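Local coordinates for enzyme subtilase SubTY from Bacillus sp. TY145 (Bacillus sp., PDB 5FFN), which probably hydrolyses peptide bonds as a subtilisin-like serine endopeptidase of the subtilase family, with calcium and sodium ions bound in its structure, at residues G10-S13 / S19-K22; Y156-G161 / Q275-L280. All coordinates share one frame; numbering follows the deposited sequence.

Interaction 1 (G10-S13 / S19-K22)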
loop_
_atom_site.group_PDB
_atom_site.type_symbol
_atom_site.label_atom_id
_atom_site.label_comp_id
_atom_site.label_asym_id
_atom_site.label_seq_id
_atom_site.Cartn_x
_atom_site.Cartn_y
_atom_site.Cartn_z
ATOM N N GLY A 10 -12.541 4.574 6.422
ATOM C CA GLY A 10 -11.433 5.285 5.745
ATOM C C GLY A 10 -11.899 6.209 4.631
ATOM O O GLY A 10 -11.295 7.255 4.368
ATOM N N ILE A 11 -12.970 5.783 3.961
ATOM C CA ILE A 11 -13.538 6.520 2.855
ATOM C C ILE A 11 -14.233 7.733 3.428
ATOM O O ILE A 11 -14.014 8.830 2.938
ATOM C CB ILE A 11 -14.493 5.665 2.000
ATOM C CG1 ILE A 11 -13.787 4.393 1.500
ATOM C CG2 ILE A 11 -15.042 6.475 0.833
ATOM C CD1 ILE A 11 -12.596 4.652 0.522
ATOM N N LYS A 12 -15.084 7.538 4.443
ATOM C CA LYS A 12 -15.721 8.673 5.137
ATOM C C LYS A 12 -14.668 9.628 5.697
ATOM O O LYS A 12 -14.792 10.854 5.594
ATOM C CB LYS A 12 -16.558 8.182 6.296
ATOM C CG LYS A 12 -17.864 7.429 5.899
ATOM C CD LYS A 12 -18.526 6.933 7.215
ATOM C CE LYS A 12 -19.975 6.550 7.030
ATOM N NZ LYS A 12 -20.232 5.134 6.596
ATOM N N SER A 13 -13.615 9.056 6.266
ATOM C CA SER A 13 -12.567 9.859 6.886
ATOM C C SER A 13 -11.812 10.717 5.847
ATOM O O SER A 13 -11.605 11.927 6.037
ATOM C CB SER A 13 -11.593 8.959 7.653
ATOM O OG SER A 13 -10.533 9.741 8.212
ATOM N N SER A 19 -21.276 11.641 6.628
ATOM C CA SER A 19 -22.607 11.438 6.088
ATOM C C SER A 19 -22.627 10.826 4.678
ATOM O O SER A 19 -23.688 10.384 4.227
ATOM C CB SER A 19 -23.345 12.763 6.087
ATOM O OG SER A 19 -23.050 13.524 4.923
ATOM N N ILE A 20 -21.497 10.777 3.964
ATOM C CA ILE A 20 -21.546 10.270 2.580
ATOM C C ILE A 20 -22.011 8.807 2.479
ATOM O O ILE A 20 -21.683 7.972 3.325
ATOM C CB ILE A 20 -20.189 10.363 1.838
ATOM C CG1 ILE A 20 -19.072 9.689 2.635
ATOM C CG2 ILE A 20 -19.830 11.813 1.477
ATOM C CD1 ILE A 20 -17.912 9.300 1.730
ATOM N N THR A 21 -22.717 8.519 1.406
ATOM C CA THR A 21 -23.180 7.167 1.086
ATOM C C THR A 21 -22.650 6.736 -0.285
ATOM O O THR A 21 -22.875 5.598 -0.724
ATOM C CB THR A 21 -24.728 7.129 1.044
ATOM O OG1 THR A 21 -25.190 8.076 0.084
ATOM C CG2 THR A 21 -25.303 7.501 2.379
ATOM N N LYS A 22 -21.973 7.654 -0.975
ATOM C CA LYS A 22 -21.281 7.336 -2.210
ATOM C C LYS A 22 -20.151 8.322 -2.486
ATOM O O LYS A 22 -20.067 9.398 -1.880
ATOM C CB LYS A 22 -22.232 7.284 -3.411
ATOM C CG LYS A 22 -22.891 8.579 -3.798
ATOM C CD LYS A 22 -23.529 8.477 -5.218
ATOM C CE LYS A 22 -22.504 8.620 -6.332
ATOM N NZ LYS A 22 -23.158 8.794 -7.663
#
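Ile20 swings its CG1 branch between its own backbone N and carbonyl carbon (chi1 54°), and the next torsion, chi2 158°, extends the chain so that the end methyl CD1 reaches the helix holding Ile11 and Lys12. Lys12 answers with CG set anti to its carbonyl carbon (chi1 -71°), which lays the aliphatic part of its chain beside the isoleucine. This is local packing of the short N-terminal helix 9-15 of the subtilase on the loop that leads to strand 29-35. The two segments bury 145 Å² in all, and the nearest CA atoms, of Lys12 and Ile20, are 6.6 Å apart.

The contact is apolar in character. Lys12 and Ile20 run past each other in opposite directions, with Lys12 CG 4.1 Å from Ile20 CG1. The same isoleucine meets Ile11 nearly at right angles. Ile11 CG2, the branch anti to its backbone N, faces the loop, while the longer branch through CG1 leads off elsewhere. The approaches are all at ordinary van der Waals separations.

Two hydrogen bonds to Thr7 flank the contact, one from Lys12 and one to Ile20. The lysine chain bends at its last torsion and brings NZ to the carbonyl O of Thr7, so only its hydrocarbon part serves the isoleucine. Thr7 also bonds through OG1 to Ile20 O, and it therefore touches both sides of the contact. The position of CD1 summarises the packing: this one methyl carbon of Ile20 is 4.1 Å from Lys12 CA, 4.1 Å from Ile11 O and 4.1 Å from Ile11 CG2.

Interaction 2 (Y156-G161 / Q275-L280); sequences YAYGKG and QLRTEL
The guanidinium of Arg277 receives Tyr158 at its edge: the ring carbon CZ lies in its plane and the hydroxyl O close to it, while the two flat groups stand 86° apart. Seen from the tyrosine, NH1 arrives obliquely, 3.6 Å from Tyr158 CZ. Tyr158 also meets the ring of His273, and within its own segment Tyr156 carries Lys160 CD over one face, 3.5 Å above the ring plane.

One weak hydrogen bond links the segments. Arg277 NH1 donates to Tyr158 OH over 3.3 Å; the line is fairly straight, 164° at the hydrogen, so its weakness lies in its length. Beside it, Arg277 CD touches the same oxygen at 3.5 Å. Tyr158 reaches this point because its CG stands anti to the backbone N (chi1 -163°), which sends the ring across from helix 148-159. Arg277 comes from helix 273-286 with its chain fully extended, and the two side chains cross at about a right angle.

The stronger grips on the buried arginine lie outside the pair. NE forms a salt bridge with Glu227 OE2, which probably balances the charge, and NH2 bonds to Val185 O; together they fix the rotation of the guanidinium. With an alanine at Tyr158, NH1 would probably lose this weak acceptor and a gap would be likely to open between the two helices.

Just beyond Tyr158 the helix ends in a Schellman motif, with Gly161 at positive phi and its N bonded to Tyr158 O at 3.2 Å. The arginine side chain lies about 5 Å from the bound sodium ion, whose ligands come from Gly182, Leu184 and Ala187. Its bond to Val185, within the sodium-binding loop, makes it a probable second-shell residue, consistent with the monovalent-cation site of subtilisins.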
loop_
_atom_site.group_PDB
_atom_site.type_symbol
_atom_site.label_atom_id
_atom_site.label_comp_id
_atom_site.label_asym_id
_atom_site.label_seq_id
_atom_site.Cartn_x
_atom_site.Cartn_y
_atom_site.Cartn_z
ATOM N N TYR A 156 12.865 5.165 -13.172
ATOM C CA TYR A 156 12.511 5.147 -14.576
ATOM C C TYR A 156 11.073 5.626 -14.767
ATOM O O TYR A 156 10.810 6.481 -15.620
ATOM C CB TYR A 156 12.665 3.741 -15.114
ATOM C CG TYR A 156 12.286 3.552 -16.567
ATOM C CD1 TYR A 156 13.143 3.991 -17.580
ATOM C CD2 TYR A 156 11.105 2.913 -16.931
ATOM C CE1 TYR A 156 12.830 3.772 -18.901
ATOM C CE2 TYR A 156 10.785 2.679 -18.265
ATOM C CZ TYR A 156 11.648 3.119 -19.236
ATOM O OH TYR A 156 11.348 2.861 -20.555
ATOM N N ALA A 157 10.157 5.110 -13.944
ATOM C CA ALA A 157 8.748 5.459 -14.056
ATOM C C ALA A 157 8.506 6.891 -13.644
ATOM O O ALA A 157 7.711 7.598 -14.290
ATOM C CB ALA A 157 7.913 4.503 -13.239
ATOM N N TYR A 158 9.177 7.332 -12.586
ATOM C CA TYR A 158 9.002 8.713 -12.097
ATOM C C TYR A 158 9.524 9.684 -13.154
ATOM O O TYR A 158 8.956 10.770 -13.358
ATOM C CB TYR A 158 9.725 8.939 -10.776
ATOM C CG TYR A 158 9.275 10.191 -10.011
ATOM C CD1 TYR A 158 8.059 10.207 -9.338
ATOM C CD2 TYR A 158 10.050 11.358 -9.996
ATOM C CE1 TYR A 158 7.631 11.347 -8.623
ATOM C CE2 TYR A 158 9.626 12.508 -9.290
ATOM C CZ TYR A 158 8.414 12.480 -8.598
ATOM O OH TYR A 158 7.963 13.565 -7.884
ATOM N N GLY A 159 10.576 9.252 -13.860
ATOM C CA GLY A 159 11.192 10.056 -14.914
ATOM C C GLY A 159 10.318 10.172 -16.138
ATOM O O GLY A 159 10.565 11.032 -16.966
ATOM N N LYS A 160 9.351 9.283 -16.284
ATOM C CA LYS A 160 8.368 9.294 -17.362
ATOM C C LYS A 160 6.960 9.790 -16.914
ATOM O O LYS A 160 5.960 9.566 -17.617
ATOM C CB LYS A 160 8.300 7.903 -18.000
ATOM C CG LYS A 160 9.604 7.491 -18.718
ATOM C CD LYS A 160 9.581 6.039 -19.103
ATOM C CE LYS A 160 9.831 5.808 -20.566
ATOM N NZ LYS A 160 8.746 6.339 -21.372
ATOM N N GLY A 161 6.907 10.535 -15.800
ATOM C CA GLY A 161 5.692 11.236 -15.353
ATOM C C GLY A 161 4.618 10.406 -14.672
ATOM O O GLY A 161 3.435 10.782 -14.690
ATOM N N GLN A 275 3.608 17.902 -9.659
ATOM C CA GLN A 275 2.675 18.899 -9.093
ATOM C C GLN A 275 1.573 18.219 -8.234
ATOM O O GLN A 275 1.242 18.706 -7.158
ATOM C CB GLN A 275 1.991 19.721 -10.190
ATOM C CG GLN A 275 2.870 20.729 -10.953
ATOM C CD GLN A 275 2.048 21.383 -12.063
ATOM O OE1 GLN A 275 1.597 20.695 -12.981
ATOM N NE2 GLN A 275 1.806 22.708 -11.956
ATOM N N LEU A 276 1.089 17.069 -8.719
ATOM C CA LEU A 276 0.096 16.258 -7.989
ATOM C C LEU A 276 0.703 15.821 -6.638
ATOM O O LEU A 276 0.064 15.931 -5.584
ATOM C CB LEU A 276 -0.350 15.066 -8.847
ATOM C CG LEU A 276 -1.262 14.053 -8.158
ATOM C CD1 LEU A 276 -2.529 14.713 -7.704
ATOM C CD2 LEU A 276 -1.532 12.911 -9.097
ATOM N N ARG A 277 1.933 15.333 -6.672
ATOM C CA ARG A 277 2.626 14.899 -5.466
ATOM C C ARG A 277 2.778 16.054 -4.486
ATOM O O ARG A 277 2.604 15.885 -3.273
ATOM C CB ARG A 277 4.016 14.374 -5.816
ATOM C CG ARG A 277 4.781 13.877 -4.625
ATOM C CD ARG A 277 6.048 13.218 -5.007
ATOM N NE ARG A 277 6.755 12.674 -3.846
ATOM C CZ ARG A 277 7.973 12.144 -3.900
ATOM N NH1 ARG A 277 8.660 12.120 -5.029
ATOM N NH2 ARG A 277 8.514 11.630 -2.814
ATOM N N THR A 278 3.112 17.236 -5.029
ATOM C CA THR A 278 3.305 18.423 -4.209
ATOM C C THR A 278 2.005 18.808 -3.505
ATOM O O THR A 278 2.022 19.254 -2.363
ATOM C CB THR A 278 3.831 19.580 -5.102
ATOM O OG1 THR A 278 5.143 19.218 -5.521
ATOM C CG2 THR A 278 3.892 20.885 -4.396
ATOM N N GLU A 279 0.900 18.668 -4.204
ATOM C CA GLU A 279 -0.407 19.029 -3.670
ATOM C C GLU A 279 -0.862 17.972 -2.641
ATOM O O GLU A 279 -1.505 18.320 -1.659
ATOM C CB GLU A 279 -1.393 19.240 -4.803
ATOM C CG GLU A 279 -2.807 19.388 -4.422
ATOM C CD GLU A 279 -3.171 20.584 -3.542
ATOM O OE1 GLU A 279 -2.340 21.397 -3.080
ATOM O OE2 GLU A 279 -4.370 20.661 -3.237
ATOM N N LEU A 280 -0.499 16.709 -2.834
ATOM C CA LEU A 280 -0.683 15.721 -1.736
ATOM C C LEU A 280 0.052 16.149 -0.459
ATOM O O LEU A 280 -0.486 16.064 0.658
ATOM C CB LEU A 280 -0.283 14.290 -2.153
ATOM C CG LEU A 280 -1.173 13.567 -3.156
ATOM C CD1 LEU A 280 -0.444 12.275 -3.654
ATOM C CD2 LEU A 280 -2.537 13.237 -2.540
#

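From the N terminus, interaction 1 closes first: segments 10-13 and 19-22 are parted by five residues, so it closes a short local loop at the end of helix 9-15, ahead of strand 29-35. Interaction 2 opens much later and spans 113 residues, joining the end of helix 148-159 to helix 273-286 across a span that includes strands 163-167 and 188-194, the sodium loop and one of the two calcium sites. The two are in series; they neither nest nor cross. The centres of interactions 1 and 2 lie about 27 Å apart and their nearest atoms about 13 Å, without touching. The first packs helix 9-15 on the loop that follows it, while the second ties central and C-terminal helices of the subtilase fold together.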